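PDB 4Z80: EGF family domain-containing protein from Toxoplasma gondii, which binds a RON2-like peptide and, as an AMA family protein, probably acts at the moving junction during host-cell invasion. Local coordinates for residues His295-Arg300 against Met329-Ser334; Ser112-Trp117 against Arg319-Ala324; Glu149-Tyr154 against Asn313-Val318. All blocks are in the same frame, centred on the assembly; numbering follows the deposited sequence.

The three contacts illustrate how a loop-rich fold is closed by contacts whose chemistry differs with their place. Interaction 1 is buried near the centre of the chain and is polar: a glutamine lies against a tyrosine hydroxyl and a water bridges the segments. Interaction 3, also buried, combines aromatic and aliphatic packing with a glutamate and a second water. Interaction 2, at the surface, is apolar, built round two methionine sulfurs. Residues 313-318 and 319-324 are consecutive, so interactions 2 and 3 share strand 318-321. Phe-299 of interaction 1 joins that strand through a probable backbone bond to Val-318, while Trp-117 and Arg-116 of interaction 2 meet the backbone of 149-154.

Interaction 1 of 3, residues His295-Arg300 against Met329-Ser334; sequences HTQDFR and MVYVTS
The ring of Tyr-331 and the side-chain amide of Gln-297 are the flat groups that meet here, their planes inclined by 29°. The glutamine side chain reaches the phenol end of the ring obliquely, its methylene CG 3.3 Å from OH of Tyr-331, with the amide carbon CD of Gln-297 behind it at 3.5 Å from the same oxygen. At the ring edge, in plane with it, sits a water that takes a short 2.6 Å hydrogen bond from OH of Tyr-331. The same water donates to O of Thr-296 at 3.0 Å, so the tyrosine is tied to the loop backbone through one solvent molecule. Lys-100 makes a cation-pi contact with the ring and also bonds to OE1 of Gln-297, linking both flat groups to one charge.

Strand 329-332 presents the tyrosine to the loop with CG trans to the backbone N (chi1 -172°). On the loop side, with its chain bent at chi2, the glutamine brings NE2 of Gln-297 to O of His-295 in its own segment, donating to it at 3.2 Å. That bond is nearly straight at both ends, and the acceptor lies in the amide plane. A further bond from NE2 goes to O of Gly-59, and with Lys-100 on OE1 the rotation of the amide is settled. Further along the loop, Asp-298 and Arg-300 form a side-on salt bridge in which NE and NH2 of the arginine take one carboxylate oxygen each.

Both segments belong to the AMA1-family region, which is related to PAN domains, and the contact joins its strand 329-332 to the long loop after strand 289-291. Chemically, the buried amide and phenol are satisfied by backbone carbonyls, a lysine and a water instead of by each other; the nearby positive charge would be expected to polarise the ring and the amide oxygen.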
loop_
_atom_site.group_PDB
_atom_site.type_symbol
_atom_site.label_atom_id
_atom_site.label_comp_id
_atom_site.label_asym_id
_atom_site.label_seq_id
_atom_site.Cartn_x
_atom_site.Cartn_y
_atom_site.Cartn_z
ATOM N N HIS A 295 -3.895 -3.902 -6.966
ATOM C CA HIS A 295 -2.696 -4.588 -6.490
ATOM C C HIS A 295 -1.523 -4.454 -7.455
ATOM O O HIS A 295 -0.368 -4.590 -7.054
ATOM C CB HIS A 295 -2.976 -6.066 -6.264
ATOM C CG HIS A 295 -3.997 -6.329 -5.207
ATOM N ND1 HIS A 295 -3.705 -6.280 -3.861
ATOM C CD2 HIS A 295 -5.310 -6.640 -5.300
ATOM C CE1 HIS A 295 -4.799 -6.556 -3.170
ATOM N NE2 HIS A 295 -5.785 -6.780 -4.019
ATOM N N THR A 296 -1.832 -4.192 -8.721
ATOM C CA THR A 296 -0.809 -4.057 -9.756
ATOM C C THR A 296 0.209 -2.996 -9.357
ATOM O O THR A 296 -0.160 -1.907 -8.922
ATOM C CB THR A 296 -1.454 -3.675 -11.116
ATOM O OG1 THR A 296 -2.338 -4.717 -11.550
ATOM C CG2 THR A 296 -0.397 -3.476 -12.180
ATOM N N GLN A 297 1.491 -3.311 -9.518
ATOM C CA GLN A 297 2.549 -2.335 -9.269
ATOM C C GLN A 297 3.338 -1.953 -10.526
ATOM O O GLN A 297 3.966 -0.905 -10.565
ATOM C CB GLN A 297 3.489 -2.881 -8.196
ATOM C CG GLN A 297 2.855 -2.884 -6.807
ATOM C CD GLN A 297 3.337 -4.044 -5.966
ATOM O OE1 GLN A 297 4.480 -4.058 -5.514
ATOM N NE2 GLN A 297 2.484 -5.043 -5.791
ATOM N N ASP A 298 3.281 -2.796 -11.556
ATOM C CA ASP A 298 3.988 -2.544 -12.817
ATOM C C ASP A 298 3.166 -3.115 -13.960
ATOM O O ASP A 298 2.738 -4.264 -13.897
ATOM C CB ASP A 298 5.386 -3.179 -12.787
ATOM C CG ASP A 298 6.290 -2.694 -13.914
ATOM O OD1 ASP A 298 6.101 -3.123 -15.068
ATOM O OD2 ASP A 298 7.222 -1.910 -13.632
ATOM N N PHE A 299 2.954 -2.323 -15.003
ATOM C CA PHE A 299 2.267 -2.792 -16.205
ATOM C C PHE A 299 2.845 -2.014 -17.369
ATOM O O PHE A 299 2.838 -0.786 -17.364
ATOM C CB PHE A 299 0.751 -2.599 -16.104
ATOM C CG PHE A 299 -0.028 -3.229 -17.239
ATOM C CD1 PHE A 299 0.170 -4.558 -17.573
ATOM C CD2 PHE A 299 -0.971 -2.504 -17.947
ATOM C CE1 PHE A 299 -0.544 -5.145 -18.601
ATOM C CE2 PHE A 299 -1.691 -3.089 -18.978
ATOM C CZ PHE A 299 -1.473 -4.412 -19.306
ATOM N N ARG A 300 3.402 -2.722 -18.347
ATOM C CA ARG A 300 4.101 -2.064 -19.445
ATOM C C ARG A 300 3.966 -2.862 -20.741
ATOM O O ARG A 300 4.771 -2.703 -21.659
ATOM C CB ARG A 300 5.577 -1.861 -19.096
ATOM C CG ARG A 300 6.345 -3.149 -18.861
ATOM C CD ARG A 300 7.811 -2.880 -18.549
ATOM N NE ARG A 300 8.022 -2.359 -17.202
ATOM C CZ ARG A 300 9.184 -1.895 -16.757
ATOM N NH1 ARG A 300 10.243 -1.875 -17.558
ATOM N NH2 ARG A 300 9.281 -1.448 -15.510
ATOM N N MET A 329 6.543 9.502 1.167
ATOM C CA MET A 329 5.530 8.505 0.846
ATOM C C MET A 329 6.006 7.105 1.184
ATOM O O MET A 329 7.200 6.815 1.144
ATOM C CB MET A 329 5.161 8.576 -0.636
ATOM C CG MET A 329 4.600 9.909 -1.093
ATOM S SD MET A 329 3.251 10.535 -0.056
ATOM C CE MET A 329 2.096 9.181 -0.141
ATOM N N VAL A 330 5.050 6.252 1.535
ATOM C CA VAL A 330 5.328 4.873 1.904
ATOM C C VAL A 330 4.302 3.964 1.251
ATOM O O VAL A 330 3.103 4.168 1.415
ATOM C CB VAL A 330 5.278 4.658 3.435
ATOM C CG1 VAL A 330 5.949 3.370 3.817
ATOM C CG2 VAL A 330 5.911 5.826 4.190
ATOM N N TYR A 331 4.778 2.964 0.517
ATOM C CA TYR A 331 3.928 1.926 -0.042
ATOM C C TYR A 331 3.802 0.809 0.986
ATOM O O TYR A 331 4.786 0.202 1.380
ATOM C CB TYR A 331 4.506 1.403 -1.369
ATOM C CG TYR A 331 3.594 0.446 -2.121
ATOM C CD1 TYR A 331 3.632 -0.923 -1.871
ATOM C CD2 TYR A 331 2.696 0.913 -3.073
ATOM C CE1 TYR A 331 2.795 -1.803 -2.558
ATOM C CE2 TYR A 331 1.859 0.044 -3.759
ATOM C CZ TYR A 331 1.911 -1.307 -3.494
ATOM O OH TYR A 331 1.064 -2.164 -4.176
ATOM N N VAL A 332 2.570 0.562 1.413
ATOM C CA VAL A 332 2.269 -0.325 2.523
ATOM C C VAL A 332 1.326 -1.425 2.068
ATOM O O VAL A 332 0.253 -1.131 1.563
ATOM C CB VAL A 332 1.603 0.477 3.664
ATOM C CG1 VAL A 332 1.170 -0.416 4.796
ATOM C CG2 VAL A 332 2.555 1.568 4.157
ATOM N N THR A 333 1.696 -2.686 2.250
ATOM C CA THR A 333 0.755 -3.756 1.950
ATOM C C THR A 333 -0.153 -4.038 3.147
ATOM O O THR A 333 0.138 -3.662 4.289
ATOM C CB THR A 333 1.462 -5.054 1.523
ATOM O OG1 THR A 333 2.079 -5.679 2.654
ATOM C CG2 THR A 333 2.508 -4.770 0.452
ATOM N N SER A 334 -1.260 -4.700 2.865
ATOM C CA SER A 334 -2.252 -5.012 3.885
ATOM C C SER A 334 -1.642 -5.894 4.964
ATOM O O SER A 334 -2.061 -5.858 6.124
ATOM C CB SER A 334 -3.456 -5.695 3.233
ATOM O OG SER A 334 -4.571 -5.781 4.108
HETATM O O HOH W 1 -0.592 -1.250 -6.003
#

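Interaction 2 of 3, residues Ser112-Trp117 against Arg319-Ala324; sequences SDMTRW and RPMKTA
Strand 318-321 pairs antiparallel with strand 101-104, and on this two-stranded ribbon Met-321 meets Met-114 and Ser-112 from the loop that follows strand 101-104. It is a worked case of how flexible thioethers fill a joint between loop and strand. The two methionines cross at a slant, with SD of Met-114 at 4.0 Å from CE of Met-321. Both are extended up to the sulfur and then turn at the last torsion (chi3 73° in Met-114, 66° in Met-321), which swings each methyl out of line with its chain. The methyl carbon CE of Met-114 thereby comes 3.9 Å from the backbone O of Met-321.

Ser-112 flanks the other thioether: its CB is 3.4 Å from SD of Met-321, while its OG lies 3.5 Å from CE of Met-321. On the far end of Met-114, Thr-323 comes tip to tip with it. CG2 of Thr-323 touches SD of Met-114 at 3.6 Å, and the threonine hydroxyl lies close to the Met-114 methyl. The contact is thus wholly van der Waals, at a partly exposed site. Met-114 also touches Val-101 and Met-321 touches Ala-103, both on the paired strand 101-104. Lys-322 points the opposite way, its ammonium group bonding to Asn-97 and to backbone oxygens of Ser-448 and Ser-450.

Asp-113 shapes the turn beside the contact. Its OD1 accepts from N of Thr-115 at 3.0 Å, nearly along the C-O axis, and from N of Arg-116 at 3.0 Å, this time from above the carboxylate plane. Two such backbone bonds to one carboxylate oxygen make an Asx turn widened to an Asx motif, here leading into the 3-10 segment that begins at Arg-116.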
loop_
_atom_site.group_PDB
_atom_site.type_symbol
_atom_site.label_atom_id
_atom_site.label_comp_id
_atom_site.label_asym_id
_atom_site.label_seq_id
_atom_site.Cartn_x
_atom_site.Cartn_y
_atom_site.Cartn_z
ATOM N N SER A 112 6.784 10.481 -16.592
ATOM C CA SER A 112 6.177 9.910 -15.410
ATOM C C SER A 112 5.423 10.969 -14.627
ATOM O O SER A 112 5.827 12.135 -14.569
ATOM C CB SER A 112 7.226 9.248 -14.526
ATOM O OG SER A 112 8.222 10.171 -14.131
ATOM N N ASP A 113 4.321 10.531 -14.035
ATOM C CA ASP A 113 3.453 11.374 -13.219
ATOM C C ASP A 113 3.303 10.683 -11.871
ATOM O O ASP A 113 2.672 9.630 -11.782
ATOM C CB ASP A 113 2.102 11.563 -13.904
ATOM C CG ASP A 113 1.171 12.485 -13.143
ATOM O OD1 ASP A 113 1.329 12.641 -11.912
ATOM O OD2 ASP A 113 0.260 13.047 -13.783
ATOM N N MET A 114 3.889 11.268 -10.830
ATOM C CA MET A 114 3.921 10.619 -9.533
ATOM C C MET A 114 2.820 11.090 -8.574
ATOM O O MET A 114 2.835 10.711 -7.405
ATOM C CB MET A 114 5.301 10.810 -8.908
ATOM C CG MET A 114 6.303 9.822 -9.535
ATOM S SD MET A 114 7.974 10.020 -8.987
ATOM C CE MET A 114 7.853 9.354 -7.324
ATOM N N THR A 115 1.860 11.872 -9.067
ATOM C CA THR A 115 0.703 12.259 -8.246
ATOM C C THR A 115 -0.634 11.804 -8.839
ATOM O O THR A 115 -1.677 11.885 -8.187
ATOM C CB THR A 115 0.639 13.789 -8.014
ATOM O OG1 THR A 115 0.512 14.474 -9.259
ATOM C CG2 THR A 115 1.887 14.279 -7.279
ATOM N N ARG A 116 -0.611 11.316 -10.072
ATOM C CA ARG A 116 -1.808 10.816 -10.725
ATOM C C ARG A 116 -2.505 9.717 -9.906
ATOM O O ARG A 116 -3.733 9.600 -9.943
ATOM C CB ARG A 116 -1.435 10.310 -12.129
ATOM C CG ARG A 116 -2.532 9.625 -12.894
ATOM C CD ARG A 116 -3.630 10.566 -13.389
ATOM N NE ARG A 116 -4.470 9.753 -14.249
ATOM C CZ ARG A 116 -4.283 9.566 -15.552
ATOM N NH1 ARG A 116 -3.344 10.236 -16.214
ATOM N NH2 ARG A 116 -5.069 8.727 -16.196
ATOM N N TRP A 117 -1.731 8.923 -9.166
ATOM C CA TRP A 117 -2.291 7.813 -8.395
ATOM C C TRP A 117 -3.372 8.259 -7.411
ATOM O O TRP A 117 -4.214 7.456 -7.023
ATOM C CB TRP A 117 -1.183 7.063 -7.634
ATOM C CG TRP A 117 -0.569 7.838 -6.502
ATOM C CD1 TRP A 117 0.542 8.618 -6.556
ATOM C CD2 TRP A 117 -1.049 7.913 -5.149
ATOM N NE1 TRP A 117 0.791 9.178 -5.320
ATOM C CE2 TRP A 117 -0.172 8.755 -4.441
ATOM C CE3 TRP A 117 -2.124 7.334 -4.471
ATOM C CZ2 TRP A 117 -0.343 9.045 -3.083
ATOM C CZ3 TRP A 117 -2.294 7.628 -3.121
ATOM C CH2 TRP A 117 -1.410 8.470 -2.447
ATOM N N ARG A 319 4.483 2.028 -13.219
ATOM C CA ARG A 319 5.601 1.311 -12.610
ATOM C C ARG A 319 5.974 1.986 -11.309
ATOM O O ARG A 319 5.681 3.167 -11.126
ATOM C CB ARG A 319 6.810 1.249 -13.552
ATOM C CG ARG A 319 7.503 2.585 -13.811
ATOM C CD ARG A 319 8.562 2.458 -14.918
ATOM N NE ARG A 319 7.945 1.992 -16.150
ATOM C CZ ARG A 319 8.595 1.616 -17.246
ATOM N NH1 ARG A 319 9.923 1.632 -17.302
ATOM N NH2 ARG A 319 7.890 1.205 -18.289
ATOM N N PRO A 320 6.616 1.246 -10.394
ATOM C CA PRO A 320 7.042 1.896 -9.157
ATOM C C PRO A 320 8.205 2.836 -9.399
ATOM O O PRO A 320 9.077 2.549 -10.224
ATOM C CB PRO A 320 7.465 0.726 -8.261
ATOM C CG PRO A 320 7.002 -0.517 -8.962
ATOM C CD PRO A 320 6.978 -0.179 -10.407
ATOM N N MET A 321 8.213 3.952 -8.680
ATOM C CA MET A 321 9.296 4.917 -8.764
ATOM C C MET A 321 9.614 5.473 -7.394
ATOM O O MET A 321 8.724 5.626 -6.556
ATOM C CB MET A 321 8.954 6.086 -9.696
ATOM C CG MET A 321 8.911 5.757 -11.171
ATOM S SD MET A 321 8.556 7.230 -12.158
ATOM C CE MET A 321 10.013 8.218 -11.875
ATOM N N LYS A 322 10.887 5.772 -7.177
ATOM C CA LYS A 322 11.325 6.565 -6.034
ATOM C C LYS A 322 12.093 7.770 -6.525
ATOM O O LYS A 322 12.892 7.659 -7.449
ATOM C CB LYS A 322 12.222 5.759 -5.102
ATOM C CG LYS A 322 11.573 4.533 -4.518
ATOM C CD LYS A 322 12.427 3.868 -3.449
ATOM C CE LYS A 322 11.737 2.663 -2.893
ATOM N NZ LYS A 322 12.527 2.022 -1.807
ATOM N N THR A 323 11.874 8.915 -5.883
ATOM C CA THR A 323 12.650 10.120 -6.154
ATOM C C THR A 323 12.954 10.766 -4.818
ATOM O O THR A 323 12.341 10.416 -3.814
ATOM C CB THR A 323 11.895 11.120 -7.039
ATOM O OG1 THR A 323 10.710 11.550 -6.357
ATOM C CG2 THR A 323 11.529 10.488 -8.357
ATOM N N ALA A 324 13.887 11.714 -4.790
ATOM C CA ALA A 324 14.149 12.415 -3.546
ATOM C C ALA A 324 12.842 12.994 -3.002
ATOM O O ALA A 324 12.547 12.890 -1.807
ATOM C CB ALA A 324 15.177 13.507 -3.747
#

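Interaction 3 of 3, residues Glu149-Tyr154 against Asn313-Val318; sequences EGFAMY and NAFYCV
Glu-149 meets Tyr-316 first. Its side chain runs out extended, CG trans to the backbone N (chi1 -177°), and sets OE1 of Glu-149 at 3.3 Å from CD2 of Tyr-316, in the plane of the ring at its edge; the carboxylate is turned 63° from that ring. A water donates to OE1 of Glu-149 at 2.9 Å and accepts from N of Tyr-316 at 3.1 Å, resting over the centre of one face of the Phe-315 ring. Lys-146 forms a salt bridge with OE1, Tyr-294 and the backbone N of His-122 bond to OE2, and the Tyr-316 hydroxyl bonds to O of Lys-146.

In the AMA1-like part of the chain, assigned to the PAN clan, residues 313-318 lead into strand 318-321 and are fastened by the Cys-317 to Cys-304 disulfide.

Past Gly-150, Phe-151 enters apolar packing. Its CZ lies 3.7 Å from CZ of Phe-315, near the plane of the latter ring, with the two ring planes at 82°. The Val-318 side chain points back against that of Phe-151, bringing CG1 of Val-318 to 3.9 Å from CE1 of Phe-151, and Ile-102 touches both side chains.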
loop_
_atom_site.group_PDB
_atom_site.type_symbol
_atom_site.label_atom_id
_atom_site.label_comp_id
_atom_site.label_asym_id
_atom_site.label_seq_id
_atom_site.Cartn_x
_atom_site.Cartn_y
_atom_site.Cartn_z
ATOM N N GLU A 149 -8.322 8.487 -14.583
ATOM C CA GLU A 149 -8.256 7.422 -13.579
ATOM C C GLU A 149 -6.912 7.413 -12.859
ATOM O O GLU A 149 -5.866 7.559 -13.491
ATOM C CB GLU A 149 -8.482 6.050 -14.216
ATOM C CG GLU A 149 -8.497 4.906 -13.192
ATOM C CD GLU A 149 -8.450 3.518 -13.811
ATOM O OE1 GLU A 149 -7.761 3.325 -14.840
ATOM O OE2 GLU A 149 -9.087 2.605 -13.252
ATOM N N GLY A 150 -6.953 7.222 -11.541
ATOM C CA GLY A 150 -5.762 6.996 -10.747
ATOM C C GLY A 150 -5.781 5.598 -10.143
ATOM O O GLY A 150 -6.337 4.660 -10.727
ATOM N N PHE A 151 -5.202 5.473 -8.953
ATOM C CA PHE A 151 -5.089 4.182 -8.272
ATOM C C PHE A 151 -5.802 4.132 -6.927
ATOM O O PHE A 151 -5.786 3.096 -6.267
ATOM C CB PHE A 151 -3.614 3.840 -8.055
ATOM C CG PHE A 151 -3.102 2.750 -8.939
ATOM C CD1 PHE A 151 -3.233 2.837 -10.311
ATOM C CD2 PHE A 151 -2.453 1.656 -8.395
ATOM C CE1 PHE A 151 -2.748 1.840 -11.129
ATOM C CE2 PHE A 151 -1.957 0.660 -9.208
ATOM C CZ PHE A 151 -2.106 0.754 -10.574
ATOM N N ALA A 152 -6.422 5.234 -6.507
ATOM C CA ALA A 152 -6.991 5.287 -5.165
ATOM C C ALA A 152 -8.327 4.569 -5.084
ATOM O O ALA A 152 -9.155 4.663 -5.978
ATOM C CB ALA A 152 -7.155 6.726 -4.716
ATOM N N MET A 153 -8.543 3.859 -3.984
ATOM C CA MET A 153 -9.808 3.167 -3.782
ATOM C C MET A 153 -10.935 4.184 -3.607
ATOM O O MET A 153 -10.703 5.318 -3.184
ATOM C CB MET A 153 -9.715 2.236 -2.571
ATOM C CG MET A 153 -10.925 1.345 -2.354
ATOM S SD MET A 153 -11.327 0.415 -3.843
ATOM C CE MET A 153 -12.707 -0.565 -3.243
ATOM N N TYR A 154 -12.150 3.762 -3.948
ATOM C CA TYR A 154 -13.345 4.575 -3.736
ATOM C C TYR A 154 -13.390 5.089 -2.308
ATOM O O TYR A 154 -12.940 4.423 -1.378
ATOM C CB TYR A 154 -14.603 3.762 -4.058
ATOM C CG TYR A 154 -14.565 3.134 -5.433
ATOM C CD1 TYR A 154 -14.635 3.921 -6.577
ATOM C CD2 TYR A 154 -14.452 1.764 -5.587
ATOM C CE1 TYR A 154 -14.587 3.359 -7.839
ATOM C CE2 TYR A 154 -14.415 1.187 -6.847
ATOM C CZ TYR A 154 -14.480 1.988 -7.967
ATOM O OH TYR A 154 -14.442 1.416 -9.228
ATOM N N ASN A 313 -11.838 -0.877 -20.568
ATOM C CA ASN A 313 -11.324 -2.236 -20.431
ATOM C C ASN A 313 -9.795 -2.272 -20.464
ATOM O O ASN A 313 -9.194 -3.338 -20.309
ATOM C CB ASN A 313 -11.899 -3.144 -21.521
ATOM C CG ASN A 313 -11.866 -4.611 -21.125
ATOM O OD1 ASN A 313 -11.305 -5.446 -21.835
ATOM N ND2 ASN A 313 -12.451 -4.925 -19.970
ATOM N N ALA A 314 -9.164 -1.112 -20.646
ATOM C CA ALA A 314 -7.708 -1.037 -20.656
ATOM C C ALA A 314 -7.181 -0.726 -19.261
ATOM O O ALA A 314 -7.922 -0.264 -18.386
ATOM C CB ALA A 314 -7.228 0.015 -21.656
ATOM N N PHE A 315 -5.906 -1.039 -19.056
ATOM C CA PHE A 315 -5.206 -0.722 -17.823
ATOM C C PHE A 315 -4.020 0.165 -18.169
ATOM O O PHE A 315 -3.364 -0.026 -19.193
ATOM C CB PHE A 315 -4.753 -1.997 -17.091
ATOM C CG PHE A 315 -4.497 -1.792 -15.616
ATOM C CD1 PHE A 315 -3.280 -1.296 -15.168
ATOM C CD2 PHE A 315 -5.480 -2.084 -14.674
ATOM C CE1 PHE A 315 -3.048 -1.087 -13.812
ATOM C CE2 PHE A 315 -5.243 -1.879 -13.311
ATOM C CZ PHE A 315 -4.028 -1.391 -12.888
ATOM N N TYR A 316 -3.760 1.153 -17.325
ATOM C CA TYR A 316 -2.708 2.119 -17.572
ATOM C C TYR A 316 -1.296 1.576 -17.386
ATOM O O TYR A 316 -1.042 0.705 -16.547
ATOM C CB TYR A 316 -2.901 3.332 -16.660
ATOM C CG TYR A 316 -3.907 4.312 -17.205
ATOM C CD1 TYR A 316 -3.567 5.140 -18.264
ATOM C CD2 TYR A 316 -5.196 4.398 -16.688
ATOM C CE1 TYR A 316 -4.475 6.026 -18.795
ATOM C CE2 TYR A 316 -6.111 5.299 -17.210
ATOM C CZ TYR A 316 -5.740 6.109 -18.259
ATOM O OH TYR A 316 -6.623 7.018 -18.810
ATOM N N CYS A 317 -0.385 2.105 -18.199
ATOM C CA CYS A 317 1.044 1.877 -18.026
ATOM C C CYS A 317 1.459 2.470 -16.692
ATOM O O CYS A 317 1.305 3.671 -16.488
ATOM C CB CYS A 317 1.844 2.534 -19.144
ATOM S SG CYS A 317 1.364 2.106 -20.845
ATOM N N VAL A 318 1.974 1.646 -15.789
ATOM C CA VAL A 318 2.431 2.143 -14.497
ATOM C C VAL A 318 3.700 1.417 -14.095
ATOM O O VAL A 318 3.964 0.314 -14.565
ATOM C CB VAL A 318 1.367 1.960 -13.366
ATOM C CG1 VAL A 318 0.089 2.706 -13.686
ATOM C CG2 VAL A 318 1.070 0.486 -13.107
HETATM O O HOH W 2 -5.740 1.232 -14.997
#